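Local coordinates for protein GlcNAc Inducible Gene 2, GIG2 (Candida albicans, PDB 6AKZ) that binds an iron(III) ion and is probably a cupin-fold oxygenase of the DUF1479 family, its gene being inducible by N-acetylglucosamine, at residues 70-75 / 148-153; 207-212 / 227-232; 38-43 / 298-303. All blocks are in the same frame, centred on the assembly; numbering follows the deposited sequence.

Interaction 1. Residues 70-75 / 148-153; sequences KDNKLP and IFKAMS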
ATOM      1  N   LYS A  70      11.134  -9.331  18.727  1.00 25.69           N
ATOM      2  CA  LYS A  70      11.831 -10.564  19.149  1.00 25.40           C
ATOM      3  C   LYS A  70      11.179 -11.680  18.403  1.00 28.02           C
ATOM      4  O   LYS A  70       9.970 -11.639  18.246  1.00 23.64           O
ATOM      5  CB  LYS A  70      11.672 -10.779  20.647  1.00 29.47           C
ATOM      6  CG  LYS A  70      12.179  -9.673  21.539  1.00 35.08           C
ATOM      7  CD  LYS A  70      13.712  -9.533  21.551  1.00 40.82           C
ATOM      8  CE  LYS A  70      14.351  -8.927  20.285  1.00 48.53           C
ATOM      9  NZ  LYS A  70      15.658  -8.167  20.396  1.00 40.92           N
ATOM     10  N   ASP A  71      11.957 -12.637  17.887  1.00 26.76           N
ATOM     11  CA  ASP A  71      11.425 -13.805  17.161  1.00 29.93           C
ATOM     12  C   ASP A  71      10.578 -13.405  15.943  1.00 27.89           C
ATOM     13  O   ASP A  71       9.549 -14.017  15.723  1.00 23.13           O
ATOM     14  CB  ASP A  71      10.595 -14.693  18.117  1.00 35.86           C
ATOM     15  CG  ASP A  71      11.428 -15.250  19.266  1.00 49.66           C
ATOM     16  OD1 ASP A  71      12.594 -15.632  19.035  1.00 53.67           O
ATOM     17  OD2 ASP A  71      10.929 -15.297  20.409  1.00 56.22           O
ATOM     18  N   ASN A  72      11.032 -12.379  15.199  1.00 23.96           N
ATOM     19  CA  ASN A  72      10.333 -11.810  14.078  1.00 24.95           C
ATOM     20  C   ASN A  72       8.835 -11.579  14.279  1.00 20.59           C
ATOM     21  O   ASN A  72       8.068 -11.880  13.404  1.00 19.40           O
ATOM     22  CB  ASN A  72      10.555 -12.656  12.841  1.00 28.70           C
ATOM     23  CG  ASN A  72      12.019 -12.921  12.595  1.00 34.30           C
ATOM     24  OD1 ASN A  72      12.770 -12.019  12.292  1.00 32.33           O
ATOM     25  ND2 ASN A  72      12.436 -14.137  12.860  1.00 40.92           N
ATOM     26  N   LYS A  73       8.464 -11.027  15.448  1.00 21.08           N
ATOM     27  CA  LYS A  73       7.091 -10.689  15.789  1.00 21.78           C
ATOM     28  C   LYS A  73       7.056  -9.334  16.364  1.00 19.22           C
ATOM     29  O   LYS A  73       7.907  -8.994  17.154  1.00 19.69           O
ATOM     30  CB  LYS A  73       6.530 -11.593  16.893  1.00 25.94           C
ATOM     31  CG  LYS A  73       6.401 -12.994  16.466  1.00 35.07           C
ATOM     32  CD  LYS A  73       6.042 -13.930  17.624  1.00 37.18           C
ATOM     33  CE  LYS A  73       6.482 -15.345  17.239  1.00 40.21           C
ATOM     34  NZ  LYS A  73       6.070 -16.337  18.269  1.00 43.04           N
ATOM     35  N   LEU A  74       6.007  -8.574  16.028  1.00 18.13           N
ATOM     36  CA  LEU A  74       5.790  -7.346  16.750  1.00 16.70           C
ATOM     37  C   LEU A  74       5.340  -7.783  18.140  1.00 18.16           C
ATOM     38  O   LEU A  74       4.504  -8.708  18.248  1.00 17.45           O
ATOM     39  CB  LEU A  74       4.715  -6.485  16.118  1.00 15.47           C
ATOM     40  CG  LEU A  74       4.997  -5.942  14.704  1.00 13.70           C
ATOM     41  CD1 LEU A  74       3.785  -5.145  14.234  1.00 15.24           C
ATOM     42  CD2 LEU A  74       6.246  -5.084  14.611  1.00 15.89           C
ATOM     43  N   PRO A  75       5.880  -7.143  19.177  1.00 19.08           N
ATOM     44  CA  PRO A  75       5.218  -7.284  20.525  1.00 19.67           C
ATOM     45  C   PRO A  75       3.721  -7.003  20.526  1.00 20.27           C
ATOM     46  O   PRO A  75       3.264  -6.118  19.772  1.00 15.29           O
ATOM     47  CB  PRO A  75       5.914  -6.227  21.361  1.00 20.09           C
ATOM     48  CG  PRO A  75       6.750  -5.447  20.475  1.00 20.54           C
ATOM     49  CD  PRO A  75       6.899  -6.088  19.161  1.00 20.40           C
ATOM     50  N   ILE A 148      12.054  -7.111   9.580  1.00 14.58           N
ATOM     51  CA  ILE A 148      10.832  -6.324   9.811  1.00 12.26           C
ATOM     52  C   ILE A 148       9.728  -6.714   8.866  1.00 11.98           C
ATOM     53  O   ILE A 148       8.572  -6.736   9.257  1.00 12.59           O
ATOM     54  CB  ILE A 148      11.012  -4.785   9.805  1.00 13.11           C
ATOM     55  CG1 ILE A 148      11.425  -4.295   8.443  1.00 12.50           C
ATOM     56  CG2 ILE A 148      12.035  -4.376  10.897  1.00 12.74           C
ATOM     57  CD1 ILE A 148      11.578  -2.775   8.359  1.00 13.12           C
ATOM     58  N   PHE A 149      10.048  -7.075   7.641  1.00 11.70           N
ATOM     59  CA  PHE A 149       9.007  -7.610   6.752  1.00 12.16           C
ATOM     60  C   PHE A 149       8.439  -8.932   7.261  1.00 12.24           C
ATOM     61  O   PHE A 149       7.234  -9.141   7.161  1.00 11.83           O
ATOM     62  CB  PHE A 149       9.525  -7.676   5.316  1.00 12.26           C
ATOM     63  CG  PHE A 149       9.466  -6.349   4.627  1.00 11.74           C
ATOM     64  CD1 PHE A 149      10.484  -5.425   4.770  1.00 13.37           C
ATOM     65  CD2 PHE A 149       8.329  -5.989   3.899  1.00 13.32           C
ATOM     66  CE1 PHE A 149      10.418  -4.152   4.156  1.00 13.33           C
ATOM     67  CE2 PHE A 149       8.245  -4.727   3.247  1.00 14.19           C
ATOM     68  CZ  PHE A 149       9.268  -3.801   3.398  1.00 13.29           C
ATOM     69  N   LYS A 150       9.284  -9.815   7.808  1.00 13.68           N
ATOM     70  CA  LYS A 150       8.798 -11.054   8.388  1.00 14.98           C
ATOM     71  C   LYS A 150       7.828 -10.727   9.509  1.00 13.12           C
ATOM     72  O   LYS A 150       6.754 -11.297   9.596  1.00 14.07           O
ATOM     73  CB  LYS A 150       9.910 -11.943   8.939  1.00 18.73           C
ATOM     74  CG  LYS A 150      10.745 -12.673   7.938  1.00 27.86           C
ATOM     75  CD  LYS A 150      11.881 -13.424   8.661  1.00 34.04           C
ATOM     76  CE  LYS A 150      13.199 -13.552   7.869  1.00 40.97           C
ATOM     77  NZ  LYS A 150      14.392 -12.918   8.554  1.00 42.21           N
ATOM     78  N   ALA A 151       8.161  -9.760  10.338  1.00 12.26           N
ATOM     79  CA  ALA A 151       7.316  -9.433  11.506  1.00 12.05           C
ATOM     80  C   ALA A 151       5.967  -8.829  11.040  1.00 12.38           C
ATOM     81  O   ALA A 151       4.914  -9.201  11.513  1.00 12.48           O
ATOM     82  CB  ALA A 151       8.025  -8.465  12.389  1.00 13.06           C
ATOM     83  N   MET A 152       6.020  -7.944  10.039  1.00 11.31           N
ATOM     84  CA  MET A 152       4.773  -7.393   9.456  1.00 12.27           C
ATOM     85  C   MET A 152       3.884  -8.418   8.854  1.00 12.38           C
ATOM     86  O   MET A 152       2.665  -8.336   9.013  1.00 12.20           O
ATOM     87  CB  MET A 152       5.030  -6.269   8.452  1.00 12.51           C
ATOM     88  CG  MET A 152       5.799  -5.033   9.077  1.00 12.84           C
ATOM     89  SD  MET A 152       5.295  -4.449  10.661  1.00 13.72           S
ATOM     90  CE  MET A 152       3.768  -3.607  10.230  1.00 13.47           C
ATOM     91  N   SER A 153       4.472  -9.409   8.201  1.00 13.86           N
ATOM     92  CA  SER A 153       3.699 -10.447   7.489  1.00 13.32           C
ATOM     93  C   SER A 153       2.848 -11.278   8.462  1.00 14.48           C
ATOM     94  O   SER A 153       1.787 -11.753   8.062  1.00 13.02           O
ATOM     95  CB  SER A 153       4.626 -11.354   6.703  1.00 13.43           C
ATOM     96  OG  SER A 153       5.222 -12.341   7.514  1.00 15.35           O
TER
HETATM   97  O   HOH W   1       4.157  -9.383  13.952  1.00 14.72           O
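N72 O lies against A151 CA, 3.2 Å away, and the angle of 143° at the hydrogen fits a CA-H...O contact. The small A151 side chain permits this approach, its CB lying 3.6 Å from the same N72 O. No direct classical hydrogen bond joins the two segments. Instead a water bridges them, accepting from L74 N at 2.9 Å and donating to A151 O at 2.6 Å, so that the water satisfies the L74 amide and hands the link on to the helix carbonyl. The apolar part is made by L74, whose CD1 lies 3.9 Å from M152 SD. M152 starts away from the loop, but chi1 (-60°) and a bend at chi2 (-44°) bring its sulfur back to the leucine. On the solvent side N72 and K150 meet through aliphatic and amide carbons, N72 CG to K150 CD at 4.0 Å. L74 and M152 also both touch L88 of strand 87-91, while M152 continues onto F348 of strand 346-350. The contact is thus loop-on-helix packing: the loop that follows edge strand 63-65 is laid along helix 143-153, which itself lies against the seven-stranded sheet of this cupin-clan protein.

Interaction 2. Residues 207-212 / 227-232; sequences SEVYKS and DERTYS
R229 O accepts two bonds from S232, which lies across the turn from it: S232 OG donates at 2.7 Å, in the carbonyl plane and on a lone pair, and S232 N donates at 3.1 Å. This double grip fixes the turn from which the R229 side chain sets out toward 207-212. There V209 makes the closest apolar contact, its CG2 standing 3.7 Å from R229 CB. V209 CG1 lies 3.9 Å above the plane of the Y210 ring, over its centre, so one valine packs against both its neighbour and the arginine stem. Y210 and V209 belong to the type I beta turn E208 to K211, which lies between helix 204-208 and helix 211-214; Y210 is at the N-cap position of the second helix. The R229 chain runs extended from CG to NE and carries its guanidinium to Y210 OH, with R229 NH2 at 3.5 Å and the guanidinium and Y210 ring planes 73° apart. That pair is not a hydrogen bond. Both groups instead share D352, whose OD1 forms a salt bridge with R229 NH2 and whose OD2 is bonded to Y210 OH. The R229 side chain is about 9 Å from that of the iron ligand D194. At the other end, E208 and E228 touch through methylenes, E208 CB to E228 CG at 3.9 Å, while their carboxylates stay apart, E208 OE1 lying 5.8 Å from E228 OE2.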
ATOM      1  N   SER A 207     -14.455  -5.921  -3.819  1.00 15.06           N
ATOM      2  CA  SER A 207     -15.556  -5.530  -2.981  1.00 15.64           C
ATOM      3  C   SER A 207     -15.970  -6.484  -1.902  1.00 16.04           C
ATOM      4  O   SER A 207     -16.417  -6.031  -0.795  1.00 15.78           O
ATOM      5  CB  SER A 207     -16.785  -5.155  -3.905  1.00 17.32           C
ATOM      6  OG  SER A 207     -17.402  -6.335  -4.386  1.00 18.08           O
ATOM      7  N   GLU A 208     -15.729  -7.783  -2.080  1.00 15.98           N
ATOM      8  CA  GLU A 208     -15.996  -8.731  -1.038  1.00 18.27           C
ATOM      9  C   GLU A 208     -15.116  -8.552   0.184  1.00 16.58           C
ATOM     10  O   GLU A 208     -15.524  -8.975   1.250  1.00 15.77           O
ATOM     11  CB  GLU A 208     -15.821 -10.215  -1.448  1.00 21.69           C
ATOM     12  CG  GLU A 208     -16.940 -10.805  -2.244  1.00 30.49           C
ATOM     13  CD  GLU A 208     -18.219 -11.009  -1.437  1.00 28.59           C
ATOM     14  OE1 GLU A 208     -18.350 -11.886  -0.496  1.00 30.00           O
ATOM     15  OE2 GLU A 208     -19.098 -10.250  -1.782  1.00 40.71           O
ATOM     16  N   VAL A 209     -13.913  -8.015   0.017  1.00 15.48           N
ATOM     17  CA  VAL A 209     -13.053  -7.592   1.167  1.00 14.36           C
ATOM     18  C   VAL A 209     -13.843  -6.762   2.195  1.00 14.81           C
ATOM     19  O   VAL A 209     -13.609  -6.848   3.400  1.00 15.14           O
ATOM     20  CB  VAL A 209     -11.812  -6.823   0.652  1.00 14.53           C
ATOM     21  CG1 VAL A 209     -10.963  -6.253   1.808  1.00 13.94           C
ATOM     22  CG2 VAL A 209     -10.990  -7.711  -0.256  1.00 15.69           C
ATOM     23  N   TYR A 210     -14.751  -5.898   1.694  1.00 14.29           N
ATOM     24  CA  TYR A 210     -15.513  -4.936   2.488  1.00 15.27           C
ATOM     25  C   TYR A 210     -16.976  -5.388   2.768  1.00 18.47           C
ATOM     26  O   TYR A 210     -17.780  -4.608   3.274  1.00 17.51           O
ATOM     27  CB  TYR A 210     -15.484  -3.578   1.777  1.00 14.80           C
ATOM     28  CG  TYR A 210     -14.068  -3.137   1.448  1.00 13.90           C
ATOM     29  CD1 TYR A 210     -13.214  -2.674   2.441  1.00 14.43           C
ATOM     30  CD2 TYR A 210     -13.538  -3.235   0.164  1.00 12.51           C
ATOM     31  CE1 TYR A 210     -11.958  -2.301   2.136  1.00 13.24           C
ATOM     32  CE2 TYR A 210     -12.291  -2.812  -0.122  1.00 13.17           C
ATOM     33  CZ  TYR A 210     -11.496  -2.376   0.879  1.00 12.37           C
ATOM     34  OH  TYR A 210     -10.228  -2.050   0.592  1.00 12.86           O
ATOM     35  N   LYS A 211     -17.276  -6.664   2.608  1.00 19.48           N
ATOM     36  CA  LYS A 211     -18.610  -7.181   2.852  1.00 22.80           C
ATOM     37  C   LYS A 211     -19.221  -6.769   4.198  1.00 19.71           C
ATOM     38  O   LYS A 211     -20.361  -6.385   4.233  1.00 18.34           O
ATOM     39  CB  LYS A 211     -18.553  -8.697   2.796  1.00 27.49           C
ATOM     40  CG  LYS A 211     -19.921  -9.373   2.837  1.00 36.16           C
ATOM     41  CD  LYS A 211     -19.788 -10.744   2.169  1.00 42.24           C
ATOM     42  CE  LYS A 211     -21.117 -11.386   1.861  1.00 49.77           C
ATOM     43  NZ  LYS A 211     -21.687 -11.893   3.147  1.00 51.98           N
ATOM     44  N   SER A 212     -18.457  -6.847   5.286  1.00 20.74           N
ATOM     45  CA  SER A 212     -18.946  -6.513   6.642  1.00 20.59           C
ATOM     46  C   SER A 212     -19.449  -5.077   6.693  1.00 18.86           C
ATOM     47  O   SER A 212     -20.465  -4.811   7.303  1.00 18.97           O
ATOM     48  CB  SER A 212     -17.847  -6.694   7.692  1.00 25.60           C
ATOM     49  OG  SER A 212     -17.604  -8.070   7.967  1.00 31.95           O
ATOM     50  N   ASP A 227      -8.172 -13.537   2.548  1.00 13.72           N
ATOM     51  CA  ASP A 227      -8.793 -14.571   1.706  1.00 16.48           C
ATOM     52  C   ASP A 227      -9.361 -14.062   0.399  1.00 16.69           C
ATOM     53  O   ASP A 227      -9.110 -14.658  -0.656  1.00 18.48           O
ATOM     54  CB  ASP A 227      -9.899 -15.294   2.489  1.00 16.56           C
ATOM     55  CG  ASP A 227      -9.405 -16.014   3.726  1.00 19.04           C
ATOM     56  OD1 ASP A 227      -8.768 -15.415   4.623  1.00 16.06           O
ATOM     57  OD2 ASP A 227      -9.718 -17.232   3.857  1.00 20.37           O
ATOM     58  N   GLU A 228     -10.114 -12.976   0.437  1.00 15.44           N
ATOM     59  CA  GLU A 228     -10.746 -12.429  -0.746  1.00 15.76           C
ATOM     60  C   GLU A 228      -9.762 -11.492  -1.466  1.00 13.63           C
ATOM     61  O   GLU A 228      -9.677 -11.505  -2.695  1.00 13.60           O
ATOM     62  CB  GLU A 228     -12.025 -11.641  -0.395  1.00 18.14           C
ATOM     63  CG  GLU A 228     -13.134 -12.506   0.150  1.00 20.26           C
ATOM     64  CD  GLU A 228     -12.945 -12.841   1.596  1.00 22.09           C
ATOM     65  OE1 GLU A 228     -12.264 -12.085   2.329  1.00 28.45           O
ATOM     66  OE2 GLU A 228     -13.519 -13.844   2.033  1.00 28.00           O
ATOM     67  N   ARG A 229      -9.011 -10.682  -0.704  1.00 12.73           N
ATOM     68  CA  ARG A 229      -8.104  -9.717  -1.354  1.00 12.67           C
ATOM     69  C   ARG A 229      -7.031 -10.290  -2.257  1.00 12.39           C
ATOM     70  O   ARG A 229      -6.586  -9.637  -3.197  1.00 12.98           O
ATOM     71  CB  ARG A 229      -7.470  -8.825  -0.270  1.00 13.30           C
ATOM     72  CG  ARG A 229      -7.178  -7.446  -0.837  1.00 12.35           C
ATOM     73  CD  ARG A 229      -6.800  -6.510   0.267  1.00 14.02           C
ATOM     74  NE  ARG A 229      -6.667  -5.164  -0.265  1.00 13.00           N
ATOM     75  CZ  ARG A 229      -7.025  -4.055   0.392  1.00 13.04           C
ATOM     76  NH1 ARG A 229      -7.495  -4.120   1.663  1.00 13.04           N
ATOM     77  NH2 ARG A 229      -6.885  -2.894  -0.192  1.00 13.02           N
ATOM     78  N   THR A 230      -6.612 -11.522  -1.917  1.00 14.35           N
ATOM     79  CA  THR A 230      -5.708 -12.382  -2.728  1.00 14.59           C
ATOM     80  C   THR A 230      -6.142 -12.450  -4.202  1.00 16.20           C
ATOM     81  O   THR A 230      -5.304 -12.542  -5.096  1.00 13.40           O
ATOM     82  CB  THR A 230      -5.540 -13.758  -1.998  1.00 15.60           C
ATOM     83  OG1 THR A 230      -4.773 -13.552  -0.779  1.00 14.86           O
ATOM     84  CG2 THR A 230      -4.762 -14.782  -2.824  1.00 15.29           C
ATOM     85  N   TYR A 231      -7.438 -12.362  -4.452  1.00 15.45           N
ATOM     86  CA  TYR A 231      -7.979 -12.521  -5.769  1.00 16.43           C
ATOM     87  C   TYR A 231      -8.588 -11.221  -6.339  1.00 17.74           C
ATOM     88  O   TYR A 231      -9.295 -11.249  -7.319  1.00 17.52           O
ATOM     89  CB  TYR A 231      -9.055 -13.608  -5.724  1.00 15.93           C
ATOM     90  CG  TYR A 231      -8.493 -14.922  -5.284  1.00 14.57           C
ATOM     91  CD1 TYR A 231      -7.856 -15.770  -6.203  1.00 18.12           C
ATOM     92  CD2 TYR A 231      -8.570 -15.333  -3.942  1.00 14.59           C
ATOM     93  CE1 TYR A 231      -7.310 -16.997  -5.812  1.00 16.67           C
ATOM     94  CE2 TYR A 231      -8.026 -16.574  -3.545  1.00 15.79           C
ATOM     95  CZ  TYR A 231      -7.388 -17.392  -4.522  1.00 15.11           C
ATOM     96  OH  TYR A 231      -6.804 -18.624  -4.171  1.00 15.87           O
ATOM     97  N   SER A 232      -8.334 -10.104  -5.671  1.00 17.72           N
ATOM     98  CA  SER A 232      -8.872  -8.834  -6.101  1.00 16.96           C
ATOM     99  C   SER A 232      -8.052  -8.345  -7.314  1.00 16.77           C
ATOM    100  O   SER A 232      -6.852  -8.467  -7.373  1.00 16.64           O
ATOM    101  CB  SER A 232      -8.827  -7.796  -4.961  1.00 19.22           C
ATOM    102  OG  SER A 232      -7.481  -7.478  -4.577  1.00 20.48           O
TER

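Interaction 3. Residues 38-43 / 298-303; sequences SWKRLL and GNIDDY
W39 meets Y303 edge-to-face: the indole NE1 stands 3.2 Å above the Y303 ring plane, over its centre, and the five-membered ring of the tryptophan is turned 68° from the tyrosine plane. With CG anti to the backbone N (chi1 173°), W39 presents the N-H edge of its indole to the tyrosine face. L43, one helical turn on, reaches the same ring obliquely, its CD1 lying 3.4 Å from Y303 CE2. The methyl also lies 4.0 Å from I300 CG1, so L43 packs against both I300 and the Y303 ring. I300 in turn sends its CG2 branch to the helix, 3.8 Å from K40 CG, as the two side chains slide past one another in opposite directions. Beyond this point the lysine stays extended, and its ammonium crosses to D301. Two bonds hold it there: K40 NZ donates to D301 O at 3.1 Å from above the carbonyl plane, and to D301 OD1 at 3.3 Å in a salt bridge that comes from above the carboxylate plane. Both acceptors belong to a short 3-10 segment, 300-302, which packs against the flank of the long helix 32-56. An Asx turn opens that segment, N299 OD1 accepting from D301 N at 3.0 Å with an N-H...O angle of 149°. The backbone bond from D302 N to N299 O closes the same bend. Further out, Y303 OH is hydrogen-bonded to D294 OD1, which ties down the far end of the ring. W39 stacks with F291 and also meets the ring of Y284 of helix 278-287, a residue that L43 touches too.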
ATOM      1  N   SER A  38     -25.809   1.889  10.767  1.00 20.89           N
ATOM      2  CA  SER A  38     -24.360   1.688  10.967  1.00 18.35           C
ATOM      3  C   SER A  38     -23.577   2.978  10.597  1.00 19.13           C
ATOM      4  O   SER A  38     -22.547   3.264  11.222  1.00 19.61           O
ATOM      5  CB  SER A  38     -23.860   0.480  10.160  1.00 17.06           C
ATOM      6  OG  SER A  38     -23.637   0.788   8.787  1.00 18.35           O
ATOM      7  N   TRP A  39     -24.034   3.671   9.559  1.00 18.86           N
ATOM      8  CA  TRP A  39     -23.489   4.948   9.119  1.00 19.97           C
ATOM      9  C   TRP A  39     -23.624   6.032  10.164  1.00 20.94           C
ATOM     10  O   TRP A  39     -22.703   6.819  10.405  1.00 21.42           O
ATOM     11  CB  TRP A  39     -24.165   5.421   7.839  1.00 21.00           C
ATOM     12  CG  TRP A  39     -23.737   6.859   7.410  1.00 20.90           C
ATOM     13  CD1 TRP A  39     -24.407   8.041   7.654  1.00 22.21           C
ATOM     14  CD2 TRP A  39     -22.539   7.233   6.686  1.00 22.91           C
ATOM     15  NE1 TRP A  39     -23.720   9.106   7.091  1.00 22.67           N
ATOM     16  CE2 TRP A  39     -22.560   8.638   6.519  1.00 24.25           C
ATOM     17  CE3 TRP A  39     -21.435   6.521   6.198  1.00 21.68           C
ATOM     18  CZ2 TRP A  39     -21.546   9.327   5.849  1.00 22.78           C
ATOM     19  CZ3 TRP A  39     -20.457   7.226   5.493  1.00 22.38           C
ATOM     20  CH2 TRP A  39     -20.502   8.597   5.340  1.00 21.27           C
ATOM     21  N   LYS A  40     -24.779   6.050  10.838  1.00 23.21           N
ATOM     22  CA  LYS A  40     -24.959   6.949  11.958  1.00 20.32           C
ATOM     23  C   LYS A  40     -24.048   6.642  13.175  1.00 20.52           C
ATOM     24  O   LYS A  40     -23.439   7.551  13.726  1.00 23.20           O
ATOM     25  CB  LYS A  40     -26.429   6.907  12.322  1.00 22.47           C
ATOM     26  CG  LYS A  40     -27.235   7.577  11.232  1.00 23.12           C
ATOM     27  CD  LYS A  40     -28.715   7.409  11.489  1.00 25.48           C
ATOM     28  CE  LYS A  40     -29.459   7.948  10.294  1.00 25.59           C
ATOM     29  NZ  LYS A  40     -30.908   7.676  10.589  1.00 27.44           N
ATOM     30  N   ARG A  41     -23.967   5.396  13.582  1.00 18.40           N
ATOM     31  CA  ARG A  41     -22.990   4.945  14.613  1.00 21.52           C
ATOM     32  C   ARG A  41     -21.523   5.353  14.212  1.00 20.54           C
ATOM     33  O   ARG A  41     -20.730   5.770  15.059  1.00 20.61           O
ATOM     34  CB  ARG A  41     -22.977   3.451  14.804  1.00 23.62           C
ATOM     35  CG  ARG A  41     -24.298   2.818  15.232  1.00 24.80           C
ATOM     36  CD  ARG A  41     -24.067   1.437  15.867  1.00 25.69           C
ATOM     37  NE  ARG A  41     -23.471   0.490  14.911  1.00 26.50           N
ATOM     38  CZ  ARG A  41     -24.141  -0.263  14.059  1.00 27.57           C
ATOM     39  NH1 ARG A  41     -25.489  -0.205  14.005  1.00 27.20           N
ATOM     40  NH2 ARG A  41     -23.475  -1.082  13.253  1.00 30.53           N
ATOM     41  N   LEU A  42     -21.202   5.167  12.951  1.00 20.02           N
ATOM     42  CA  LEU A  42     -19.874   5.444  12.432  1.00 19.49           C
ATOM     43  C   LEU A  42     -19.463   6.926  12.628  1.00 20.41           C
ATOM     44  O   LEU A  42     -18.381   7.214  13.143  1.00 19.45           O
ATOM     45  CB  LEU A  42     -19.763   5.064  10.967  1.00 20.29           C
ATOM     46  CG  LEU A  42     -18.445   5.443  10.283  1.00 18.58           C
ATOM     47  CD1 LEU A  42     -17.280   4.652  10.932  1.00 19.06           C
ATOM     48  CD2 LEU A  42     -18.511   5.161   8.824  1.00 20.81           C
ATOM     49  N   LEU A  43     -20.339   7.834  12.214  1.00 18.73           N
ATOM     50  CA  LEU A  43     -20.091   9.226  12.361  1.00 19.62           C
ATOM     51  C   LEU A  43     -19.915   9.668  13.788  1.00 19.98           C
ATOM     52  O   LEU A  43     -19.018  10.485  14.059  1.00 20.13           O
ATOM     53  CB  LEU A  43     -21.179  10.040  11.659  1.00 22.31           C
ATOM     54  CG  LEU A  43     -21.288  10.000  10.150  1.00 22.13           C
ATOM     55  CD1 LEU A  43     -22.319  11.025   9.704  1.00 22.62           C
ATOM     56  CD2 LEU A  43     -19.986  10.222   9.374  1.00 23.04           C
ATOM     57  N   GLY A 298     -27.410  19.305  10.032  1.00 37.29           N
ATOM     58  CA  GLY A 298     -26.238  18.903  10.822  1.00 36.83           C
ATOM     59  C   GLY A 298     -26.574  17.790  11.789  1.00 35.70           C
ATOM     60  O   GLY A 298     -25.781  17.446  12.648  1.00 42.76           O
ATOM     61  N   ASN A 299     -27.754  17.212  11.653  1.00 32.93           N
ATOM     62  CA  ASN A 299     -28.181  16.150  12.512  1.00 36.41           C
ATOM     63  C   ASN A 299     -27.859  14.804  11.821  1.00 34.35           C
ATOM     64  O   ASN A 299     -28.362  14.514  10.759  1.00 32.29           O
ATOM     65  CB  ASN A 299     -29.671  16.295  12.740  1.00 41.07           C
ATOM     66  CG  ASN A 299     -30.203  15.376  13.811  1.00 46.16           C
ATOM     67  OD1 ASN A 299     -29.582  14.385  14.183  1.00 43.08           O
ATOM     68  ND2 ASN A 299     -31.404  15.696  14.302  1.00 53.41           N
ATOM     69  N   ILE A 300     -27.010  14.010  12.454  1.00 36.23           N
ATOM     70  CA  ILE A 300     -26.605  12.693  11.936  1.00 32.23           C
ATOM     71  C   ILE A 300     -27.841  11.821  11.690  1.00 33.42           C
ATOM     72  O   ILE A 300     -27.901  11.054  10.722  1.00 29.53           O
ATOM     73  CB  ILE A 300     -25.593  12.067  12.933  1.00 30.54           C
ATOM     74  CG1 ILE A 300     -24.255  12.784  12.784  1.00 32.40           C
ATOM     75  CG2 ILE A 300     -25.387  10.557  12.737  1.00 30.18           C
ATOM     76  CD1 ILE A 300     -23.306  12.629  13.982  1.00 32.46           C
ATOM     77  N   ASP A 301     -28.874  11.969  12.508  1.00 32.57           N
ATOM     78  CA  ASP A 301     -30.060  11.157  12.306  1.00 36.03           C
ATOM     79  C   ASP A 301     -30.850  11.487  11.013  1.00 32.03           C
ATOM     80  O   ASP A 301     -31.689  10.695  10.601  1.00 37.30           O
ATOM     81  CB  ASP A 301     -30.934  11.142  13.544  1.00 41.88           C
ATOM     82  CG  ASP A 301     -31.982  10.056  13.475  1.00 50.48           C
ATOM     83  OD1 ASP A 301     -31.624   8.848  13.583  1.00 50.15           O
ATOM     84  OD2 ASP A 301     -33.172  10.413  13.262  1.00 59.89           O
ATOM     85  N   ASP A 302     -30.490  12.552  10.297  1.00 30.95           N
ATOM     86  CA  ASP A 302     -31.135  12.898   9.034  1.00 33.24           C
ATOM     87  C   ASP A 302     -30.456  12.401   7.752  1.00 35.47           C
ATOM     88  O   ASP A 302     -30.963  12.671   6.667  1.00 34.45           O
ATOM     89  CB  ASP A 302     -31.249  14.439   8.905  1.00 40.81           C
ATOM     90  CG  ASP A 302     -32.232  15.070   9.913  1.00 41.64           C
ATOM     91  OD1 ASP A 302     -33.129  14.388  10.437  1.00 45.09           O
ATOM     92  OD2 ASP A 302     -32.076  16.267  10.200  1.00 38.35           O
ATOM     93  N   TYR A 303     -29.295  11.730   7.819  1.00 32.22           N
ATOM     94  CA  TYR A 303     -28.764  11.021   6.619  1.00 29.79           C
ATOM     95  C   TYR A 303     -29.746   9.971   6.106  1.00 27.54           C
ATOM     96  O   TYR A 303     -30.348   9.271   6.891  1.00 27.83           O
ATOM     97  CB  TYR A 303     -27.420  10.283   6.935  1.00 25.31           C
ATOM     98  CG  TYR A 303     -26.249  11.205   6.934  1.00 22.45           C
ATOM     99  CD1 TYR A 303     -25.574  11.481   5.770  1.00 20.84           C
ATOM    100  CD2 TYR A 303     -25.847  11.822   8.104  1.00 24.64           C
ATOM    101  CE1 TYR A 303     -24.501  12.354   5.771  1.00 23.41           C
ATOM    102  CE2 TYR A 303     -24.776  12.689   8.136  1.00 25.94           C
ATOM    103  CZ  TYR A 303     -24.092  12.932   7.006  1.00 21.21           C
ATOM    104  OH  TYR A 303     -23.042  13.837   7.073  1.00 22.18           O
TER

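In the fold
From the N terminus, helix 32-56 supplies the first half of interaction 3, whose loop stays open until 298-303 and so encloses both other contacts. Within it, interaction 1 opens at 70-75, after strand 63-65, and closes at 148-153 on helix 143-153. Interaction 2 follows in series, opening at 207-212 and closing at 227-232 after a gap of only 14 residues. None cross. The centres of interactions 1 and 3 lie 39 Å apart, whereas the nearest atoms of interactions 2 and 3 are about 7 Å apart without touching. Interaction 1 ties a loop to a helix beside the main sheet, interaction 2 ties the turn between helices 204-208 and 211-214 to the loop leading to strand 256-261, nearer the iron, and interaction 3 fastens the long helix 32-56 to a peripheral loop.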